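Local coordinates for protein trans-isoprenyl diphosphate synthase (Caulobacter crescentus, PDB 3OYR) that probably makes all-trans-octaprenyl diphosphate, the precursor of quinone side chains, by adding isopentenyl units to farnesyl diphosphate, at residues K213-A227 / A310-F324. Residues are numbered along the deposited sequence; the frame is centred on the assembly and turned at random. Where two conformers were deposited one is given.
Sequences KSEALRDYGLNLGLA and AADYADKAKAALAMF
Two antiparallel helices of the mainly helical isoprenoid synthase fold pack closely where alanines face the partner backbone. The axes of 213-227 and 310-320 approach to 7.6 Å, at 166° between their directions. Ala-227 CB lies 3.3 Å from Ala-310 O, and Ala-317 CB sits against Tyr-220 O and Leu-224 N. Such small side chains allow close spacing.

Tyr-220 has CG anti to its backbone N (chi1 167°), which swings the ring out past Ala-317 and Leu-321, towards helix 328-342. Tyr-220 CD1 meets Ala-317 O at the ring edge, 3.1 Å away. The hydroxyl of Tyr-220 bonds Leu-333 O there. Tyr-313 instead offers a face: Leu-226 CB makes a CH-pi contact 3.9 Å from the ring centroid. Asn-223 OD1 lies at that ring's edge. Asn-223 ND2 donates to Asp-219 O (2.8 Å), which also accepts from Asn-223 N on the opposite face of the carbonyl plane.

A type I turn, Leu-321 to Phe-324, brings the Phe-324 ring against Lys-213, Ala-216 and Leu-217. Leu-217 CD1 is 3.6 Å from Phe-324 CZ, and Ala-216 CB touches Phe-324 CE1. The pair belongs to the helical bundle typical of FPP/GGPP synthases. Here helix 211-238 also carries the calcium ligand Asp-232.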
ATOM      1  N   LYS B 213       4.155  29.761  -1.813  1.00 35.66           N
ATOM      2  CA  LYS B 213       5.357  28.983  -2.073  1.00 34.23           C
ATOM      3  C   LYS B 213       5.082  27.487  -2.243  1.00 33.79           C
ATOM      4  O   LYS B 213       5.620  26.854  -3.168  1.00 34.01           O
ATOM      5  CB  LYS B 213       6.377  29.178  -0.954  1.00 44.11           C
ATOM      6  CG  LYS B 213       7.018  30.536  -0.894  1.00 46.86           C
ATOM      7  CD  LYS B 213       8.102  30.527   0.171  1.00 50.11           C
ATOM      8  CE  LYS B 213       8.990  31.766   0.109  1.00 56.10           C
ATOM      9  NZ  LYS B 213       9.964  31.758   1.247  1.00 63.91           N
ATOM     10  N   SER B 214       4.256  26.910  -1.367  1.00 32.80           N
ATOM     11  CA  SER B 214       3.960  25.475  -1.479  1.00 29.83           C
ATOM     12  C   SER B 214       3.148  25.155  -2.727  1.00 26.71           C
ATOM     13  O   SER B 214       3.377  24.133  -3.376  1.00 27.82           O
ATOM     14  CB  SER B 214       3.318  24.911  -0.199  1.00 34.45           C
ATOM     15  OG  SER B 214       2.196  25.677   0.227  1.00 39.21           O
ATOM     16  N   GLU B 215       2.250  26.070  -3.090  1.00 25.44           N
ATOM     17  CA  GLU B 215       1.453  25.940  -4.302  1.00 36.13           C
ATOM     18  C   GLU B 215       2.336  26.041  -5.537  1.00 31.90           C
ATOM     19  O   GLU B 215       2.178  25.251  -6.468  1.00 29.52           O
ATOM     20  CB  GLU B 215       0.294  26.959  -4.366  1.00 36.76           C
ATOM     21  CG  GLU B 215      -0.959  26.622  -3.510  1.00 43.20           C
ATOM     22  CD  GLU B 215      -1.548  25.205  -3.731  1.00 59.17           C
ATOM     23  OE1 GLU B 215      -1.594  24.693  -4.875  1.00 55.35           O
ATOM     24  OE2 GLU B 215      -1.993  24.602  -2.734  1.00 62.94           O
ATOM     25  N   ALA B 216       3.293  26.965  -5.512  1.00 28.99           N
ATOM     26  CA  ALA B 216       4.254  27.118  -6.612  1.00 29.70           C
ATOM     27  C   ALA B 216       5.100  25.861  -6.822  1.00 27.42           C
ATOM     28  O   ALA B 216       5.300  25.401  -7.947  1.00 29.67           O
ATOM     29  CB  ALA B 216       5.147  28.315  -6.377  1.00 28.61           C
ATOM     30  N   LEU B 217       5.570  25.300  -5.716  1.00 28.78           N
ATOM     31  CA  LEU B 217       6.402  24.119  -5.744  1.00 27.22           C
ATOM     32  C   LEU B 217       5.629  22.881  -6.148  1.00 21.19           C
ATOM     33  O   LEU B 217       6.130  22.056  -6.924  1.00 30.96           O
ATOM     34  CB  LEU B 217       7.123  23.949  -4.398  1.00 23.81           C
ATOM     35  CG  LEU B 217       8.432  24.736  -4.440  1.00 30.43           C
ATOM     36  CD1 LEU B 217       8.941  25.055  -3.023  1.00 23.18           C
ATOM     37  CD2 LEU B 217       9.495  23.981  -5.274  1.00 24.95           C
ATOM     38  N   ARG B 218       4.406  22.766  -5.634  1.00 25.52           N
ATOM     39  CA  ARG B 218       3.457  21.778  -6.106  1.00 26.27           C
ATOM     40  C   ARG B 218       3.269  21.837  -7.620  1.00 29.63           C
ATOM     41  O   ARG B 218       3.359  20.811  -8.304  1.00 22.82           O
ATOM     42  CB  ARG B 218       2.105  21.933  -5.423  1.00 25.38           C
ATOM     43  CG  ARG B 218       1.139  20.894  -5.897  1.00 34.85           C
ATOM     44  CD  ARG B 218      -0.242  20.957  -5.290  1.00 40.55           C
ATOM     45  NE  ARG B 218      -1.022  19.898  -5.917  1.00 46.48           N
ATOM     46  CZ  ARG B 218      -0.909  18.595  -5.645  1.00 46.20           C
ATOM     47  NH1 ARG B 218      -0.077  18.128  -4.705  1.00 51.57           N
ATOM     48  NH2 ARG B 218      -1.657  17.751  -6.316  1.00 41.41           N
ATOM     49  N   ASP B 219       3.025  23.042  -8.127  1.00 27.40           N
ATOM     50  CA  ASP B 219       2.890  23.324  -9.568  1.00 27.72           C
ATOM     51  C   ASP B 219       4.121  22.848 -10.348  1.00 22.20           C
ATOM     52  O   ASP B 219       3.991  22.287 -11.431  1.00 29.26           O
ATOM     53  CB  ASP B 219       2.700  24.846  -9.743  1.00 30.22           C
ATOM     54  CG  ASP B 219       2.187  25.263 -11.128  1.00 44.93           C
ATOM     55  OD1 ASP B 219       1.699  24.409 -11.910  1.00 28.25           O
ATOM     56  OD2 ASP B 219       2.277  26.489 -11.425  1.00 23.50           O
ATOM     57  N   TYR B 220       5.315  23.092  -9.794  1.00 24.46           N
ATOM     58  CA  TYR B 220       6.574  22.662 -10.396  1.00 23.45           C
ATOM     59  C   TYR B 220       6.594  21.140 -10.521  1.00 22.60           C
ATOM     60  O   TYR B 220       6.841  20.612 -11.590  1.00 25.82           O
ATOM     61  CB  TYR B 220       7.822  23.176  -9.607  1.00 20.32           C
ATOM     62  CG  TYR B 220       9.091  22.487 -10.040  1.00 29.77           C
ATOM     63  CD1 TYR B 220       9.774  22.904 -11.179  1.00 28.90           C
ATOM     64  CD2 TYR B 220       9.587  21.375  -9.347  1.00 25.36           C
ATOM     65  CE1 TYR B 220      10.924  22.258 -11.617  1.00 20.40           C
ATOM     66  CE2 TYR B 220      10.735  20.722  -9.795  1.00 24.72           C
ATOM     67  CZ  TYR B 220      11.400  21.178 -10.912  1.00 25.39           C
ATOM     68  OH  TYR B 220      12.520  20.519 -11.346  1.00 31.82           O
ATOM     69  N   GLY B 221       6.317  20.453  -9.413  1.00 25.16           N
ATOM     70  CA  GLY B 221       6.371  18.995  -9.384  1.00 24.77           C
ATOM     71  C   GLY B 221       5.328  18.337 -10.286  1.00 27.26           C
ATOM     72  O   GLY B 221       5.649  17.370 -10.970  1.00 32.08           O
ATOM     73  N   LEU B 222       4.094  18.867 -10.304  1.00 26.02           N
ATOM     74  CA  LEU B 222       3.030  18.292 -11.137  0.50 27.27           C
ATOM     75  C   LEU B 222       3.425  18.351 -12.615  1.00 25.03           C
ATOM     76  O   LEU B 222       3.401  17.328 -13.339  1.00 25.94           O
ATOM     77  CB  LEU B 222       1.707  19.027 -10.894  0.50 30.00           C
ATOM     78  CG  LEU B 222       0.379  18.338 -11.220  0.50 38.16           C
ATOM     79  CD1 LEU B 222       0.059  18.383 -12.711  0.50 33.37           C
ATOM     80  CD2 LEU B 222       0.351  16.912 -10.712  0.50 36.17           C
ATOM     81  N   ASN B 223       3.805  19.540 -13.066  1.00 18.94           N
ATOM     82  CA  ASN B 223       4.276  19.697 -14.433  1.00 28.89           C
ATOM     83  C   ASN B 223       5.543  18.900 -14.742  1.00 29.70           C
ATOM     84  O   ASN B 223       5.648  18.316 -15.833  1.00 30.85           O
ATOM     85  CB  ASN B 223       4.410  21.173 -14.815  1.00 23.76           C
ATOM     86  CG  ASN B 223       3.074  21.857 -14.897  1.00 33.67           C
ATOM     87  OD1 ASN B 223       2.288  21.612 -15.813  1.00 28.73           O
ATOM     88  ND2 ASN B 223       2.799  22.714 -13.930  1.00 24.11           N
ATOM     89  N   LEU B 224       6.480  18.839 -13.785  1.00 25.24           N
ATOM     90  CA  LEU B 224       7.677  17.999 -13.976  1.00 24.51           C
ATOM     91  C   LEU B 224       7.283  16.540 -14.191  1.00 26.93           C
ATOM     92  O   LEU B 224       7.813  15.877 -15.078  1.00 24.98           O
ATOM     93  CB  LEU B 224       8.661  18.111 -12.812  1.00 25.23           C
ATOM     94  CG  LEU B 224       9.939  17.324 -13.118  1.00 34.59           C
ATOM     95  CD1 LEU B 224      11.095  18.222 -13.317  1.00 37.88           C
ATOM     96  CD2 LEU B 224      10.244  16.330 -12.067  1.00 39.43           C
ATOM     97  N   GLY B 225       6.318  16.066 -13.406  1.00 28.34           N
ATOM     98  CA  GLY B 225       5.882  14.679 -13.499  1.00 20.57           C
ATOM     99  C   GLY B 225       5.177  14.320 -14.791  1.00 27.94           C
ATOM    100  O   GLY B 225       5.373  13.220 -15.309  1.00 25.65           O
ATOM    101  N   LEU B 226       4.360  15.227 -15.314  1.00 27.62           N
ATOM    102  CA  LEU B 226       3.754  15.028 -16.644  1.00 28.04           C
ATOM    103  C   LEU B 226       4.826  14.881 -17.741  1.00 28.68           C
ATOM    104  O   LEU B 226       4.832  13.882 -18.490  1.00 25.83           O
ATOM    105  CB  LEU B 226       2.760  16.154 -16.957  1.00 30.55           C
ATOM    106  CG  LEU B 226       1.532  16.172 -16.029  1.00 25.61           C
ATOM    107  CD1 LEU B 226       0.715  17.427 -16.208  1.00 29.39           C
ATOM    108  CD2 LEU B 226       0.661  14.963 -16.283  1.00 24.14           C
ATOM    109  N   ALA B 227       5.765  15.830 -17.780  1.00 27.49           N
ATOM    110  CA  ALA B 227       6.926  15.765 -18.688  1.00 25.52           C
ATOM    111  C   ALA B 227       7.645  14.439 -18.518  1.00 28.66           C
ATOM    112  O   ALA B 227       7.920  13.733 -19.511  1.00 34.76           O
ATOM    113  CB  ALA B 227       7.902  16.948 -18.410  1.00 23.60           C
ATOM    114  N   ALA B 310       6.031  16.872 -23.817  1.00 28.41           N
ATOM    115  CA  ALA B 310       6.834  16.783 -22.591  1.00 31.35           C
ATOM    116  C   ALA B 310       7.598  18.079 -22.330  1.00 32.99           C
ATOM    117  O   ALA B 310       7.577  18.601 -21.201  1.00 29.44           O
ATOM    118  CB  ALA B 310       7.816  15.582 -22.651  1.00 29.43           C
ATOM    119  N   ALA B 311       8.245  18.617 -23.371  1.00 30.56           N
ATOM    120  CA  ALA B 311       8.964  19.893 -23.266  1.00 32.62           C
ATOM    121  C   ALA B 311       8.041  21.060 -22.881  1.00 28.54           C
ATOM    122  O   ALA B 311       8.453  21.956 -22.137  1.00 34.58           O
ATOM    123  CB  ALA B 311       9.732  20.203 -24.580  1.00 30.91           C
ATOM    124  N   ASP B 312       6.795  21.031 -23.369  1.00 26.43           N
ATOM    125  CA  ASP B 312       5.764  22.014 -22.975  1.00 31.33           C
ATOM    126  C   ASP B 312       5.477  21.971 -21.473  1.00 29.40           C
ATOM    127  O   ASP B 312       5.370  23.003 -20.811  1.00 30.91           O
ATOM    128  CB  ASP B 312       4.457  21.777 -23.750  1.00 32.49           C
ATOM    129  CG  ASP B 312       4.519  22.259 -25.199  1.00 42.28           C
ATOM    130  OD1 ASP B 312       5.535  22.877 -25.587  1.00 45.36           O
ATOM    131  OD2 ASP B 312       3.540  22.027 -25.949  1.00 37.16           O
ATOM    132  N   TYR B 313       5.362  20.765 -20.936  1.00 24.11           N
ATOM    133  CA  TYR B 313       5.185  20.586 -19.492  1.00 28.31           C
ATOM    134  C   TYR B 313       6.433  20.995 -18.725  1.00 30.44           C
ATOM    135  O   TYR B 313       6.321  21.633 -17.669  1.00 30.29           O
ATOM    136  CB  TYR B 313       4.738  19.156 -19.155  1.00 27.76           C
ATOM    137  CG  TYR B 313       3.279  18.925 -19.497  1.00 29.52           C
ATOM    138  CD1 TYR B 313       2.912  18.071 -20.529  1.00 27.59           C
ATOM    139  CD2 TYR B 313       2.271  19.580 -18.802  1.00 29.43           C
ATOM    140  CE1 TYR B 313       1.574  17.854 -20.837  1.00 30.80           C
ATOM    141  CE2 TYR B 313       0.931  19.392 -19.121  1.00 28.45           C
ATOM    142  CZ  TYR B 313       0.597  18.517 -20.137  1.00 35.52           C
ATOM    143  OH  TYR B 313      -0.714  18.319 -20.463  1.00 38.44           O
ATOM    144  N   ALA B 314       7.614  20.697 -19.274  1.00 26.91           N
ATOM    145  CA  ALA B 314       8.870  21.134 -18.638  1.00 26.07           C
ATOM    146  C   ALA B 314       9.003  22.656 -18.550  1.00 31.30           C
ATOM    147  O   ALA B 314       9.505  23.162 -17.540  1.00 28.97           O
ATOM    148  CB  ALA B 314      10.065  20.552 -19.324  1.00 29.01           C
ATOM    149  N   ASP B 315       8.543  23.372 -19.590  1.00 23.24           N
ATOM    150  CA  ASP B 315       8.489  24.852 -19.572  1.00 31.98           C
ATOM    151  C   ASP B 315       7.568  25.359 -18.486  1.00 20.48           C
ATOM    152  O   ASP B 315       7.872  26.346 -17.801  1.00 32.34           O
ATOM    153  CB  ASP B 315       8.037  25.418 -20.948  1.00 27.11           C
ATOM    154  CG  ASP B 315       9.055  25.153 -22.054  1.00 35.93           C
ATOM    155  OD1 ASP B 315      10.213  24.795 -21.741  1.00 38.12           O
ATOM    156  OD2 ASP B 315       8.694  25.281 -23.239  1.00 44.61           O
ATOM    157  N   LYS B 316       6.422  24.689 -18.339  1.00 21.67           N
ATOM    158  CA  LYS B 316       5.450  25.022 -17.294  0.50 27.60           C
ATOM    159  C   LYS B 316       6.092  24.805 -15.914  1.00 31.85           C
ATOM    160  O   LYS B 316       5.956  25.640 -15.018  1.00 27.19           O
ATOM    161  CB  LYS B 316       4.173  24.181 -17.441  0.50 27.20           C
ATOM    162  CG  LYS B 316       3.252  24.580 -18.610  0.50 25.84           C
ATOM    163  CD  LYS B 316       2.176  23.531 -18.839  0.50 31.76           C
ATOM    164  CE  LYS B 316       1.202  23.941 -19.948  0.50 38.39           C
ATOM    165  NZ  LYS B 316      -0.091  24.472 -19.420  0.50 22.39           N
ATOM    166  N   ALA B 317       6.824  23.690 -15.758  1.00 21.81           N
ATOM    167  CA  ALA B 317       7.538  23.431 -14.482  1.00 31.02           C
ATOM    168  C   ALA B 317       8.549  24.537 -14.151  1.00 26.35           C
ATOM    169  O   ALA B 317       8.570  25.038 -13.025  1.00 30.01           O
ATOM    170  CB  ALA B 317       8.211  22.051 -14.468  1.00 21.04           C
ATOM    171  N   LYS B 318       9.343  24.942 -15.145  1.00 26.03           N
ATOM    172  CA  LYS B 318      10.316  26.009 -14.948  1.00 28.07           C
ATOM    173  C   LYS B 318       9.630  27.347 -14.626  1.00 27.47           C
ATOM    174  O   LYS B 318      10.067  28.054 -13.741  1.00 31.40           O
ATOM    175  CB  LYS B 318      11.235  26.150 -16.150  1.00 30.39           C
ATOM    176  CG  LYS B 318      12.030  24.908 -16.481  1.00 29.32           C
ATOM    177  CD  LYS B 318      12.618  24.989 -17.872  1.00 48.45           C
ATOM    178  CE  LYS B 318      14.048  25.472 -17.839  1.00 59.18           C
ATOM    179  NZ  LYS B 318      14.707  25.316 -19.169  1.00 65.67           N
ATOM    180  N   ALA B 319       8.534  27.654 -15.316  1.00 28.57           N
ATOM    181  CA  ALA B 319       7.799  28.893 -15.083  1.00 26.51           C
ATOM    182  C   ALA B 319       7.098  28.892 -13.731  1.00 28.23           C
ATOM    183  O   ALA B 319       6.930  29.951 -13.120  1.00 30.36           O
ATOM    184  CB  ALA B 319       6.789  29.183 -16.258  1.00 22.52           C
ATOM    185  N   ALA B 320       6.700  27.712 -13.253  1.00 24.55           N
ATOM    186  CA  ALA B 320       6.136  27.588 -11.888  1.00 31.63           C
ATOM    187  C   ALA B 320       7.030  28.120 -10.749  1.00 30.58           C
ATOM    188  O   ALA B 320       6.530  28.480  -9.685  1.00 37.07           O
ATOM    189  CB  ALA B 320       5.727  26.161 -11.610  1.00 25.68           C
ATOM    190  N   LEU B 321       8.342  28.171 -10.971  1.00 30.56           N
ATOM    191  CA  LEU B 321       9.295  28.653  -9.947  1.00 31.99           C
ATOM    192  C   LEU B 321       9.629  30.155  -9.988  1.00 35.23           C
ATOM    193  O   LEU B 321      10.425  30.633  -9.170  1.00 32.99           O
ATOM    194  CB  LEU B 321      10.590  27.854 -10.018  1.00 37.22           C
ATOM    195  CG  LEU B 321      10.478  26.336  -9.846  1.00 39.64           C
ATOM    196  CD1 LEU B 321      11.840  25.736 -10.079  1.00 38.87           C
ATOM    197  CD2 LEU B 321       9.961  25.983  -8.460  1.00 34.30           C
ATOM    198  N   ALA B 322       8.999  30.885 -10.912  1.00 30.04           N
ATOM    199  CA  ALA B 322       9.247  32.311 -11.142  1.00 36.63           C
ATOM    200  C   ALA B 322       9.326  33.188  -9.901  1.00 37.23           C
ATOM    201  O   ALA B 322      10.129  34.123  -9.877  1.00 44.80           O
ATOM    202  CB  ALA B 322       8.191  32.884 -12.088  1.00 36.78           C
ATOM    203  N   MET B 323       8.489  32.910  -8.893  1.00 38.22           N
ATOM    204  CA  MET B 323       8.451  33.715  -7.659  1.00 36.79           C
ATOM    205  C   MET B 323       9.686  33.511  -6.771  1.00 35.62           C
ATOM    206  O   MET B 323       9.928  34.282  -5.840  1.00 35.38           O
ATOM    207  CB  MET B 323       7.168  33.430  -6.842  1.00 44.40           C
ATOM    208  CG  MET B 323       7.190  32.127  -5.992  1.00 46.97           C
ATOM    209  SD  MET B 323       5.835  31.914  -4.799  1.00 35.87           S
ATOM    210  CE  MET B 323       6.236  33.179  -3.579  1.00 49.69           C
ATOM    211  N   PHE B 324      10.463  32.464  -7.038  1.00 31.64           N
ATOM    212  CA  PHE B 324      11.620  32.185  -6.195  1.00 34.89           C
ATOM    213  C   PHE B 324      12.839  32.978  -6.658  1.00 34.67           C
ATOM    214  O   PHE B 324      12.930  33.302  -7.836  1.00 39.87           O
ATOM    215  CB  PHE B 324      11.894  30.681  -6.133  1.00 32.89           C
ATOM    216  CG  PHE B 324      10.836  29.921  -5.384  1.00 34.02           C
ATOM    217  CD1 PHE B 324       9.835  29.234  -6.076  1.00 39.02           C
ATOM    218  CD2 PHE B 324      10.832  29.900  -3.987  1.00 34.61           C
ATOM    219  CE1 PHE B 324       8.847  28.544  -5.387  1.00 45.63           C
ATOM    220  CE2 PHE B 324       9.849  29.210  -3.293  1.00 40.11           C
ATOM    221  CZ  PHE B 324       8.849  28.533  -3.993  1.00 31.76           C
TER
HETATM  222  O   HOH W   1       3.094  28.434 -10.032  1.00 26.44           O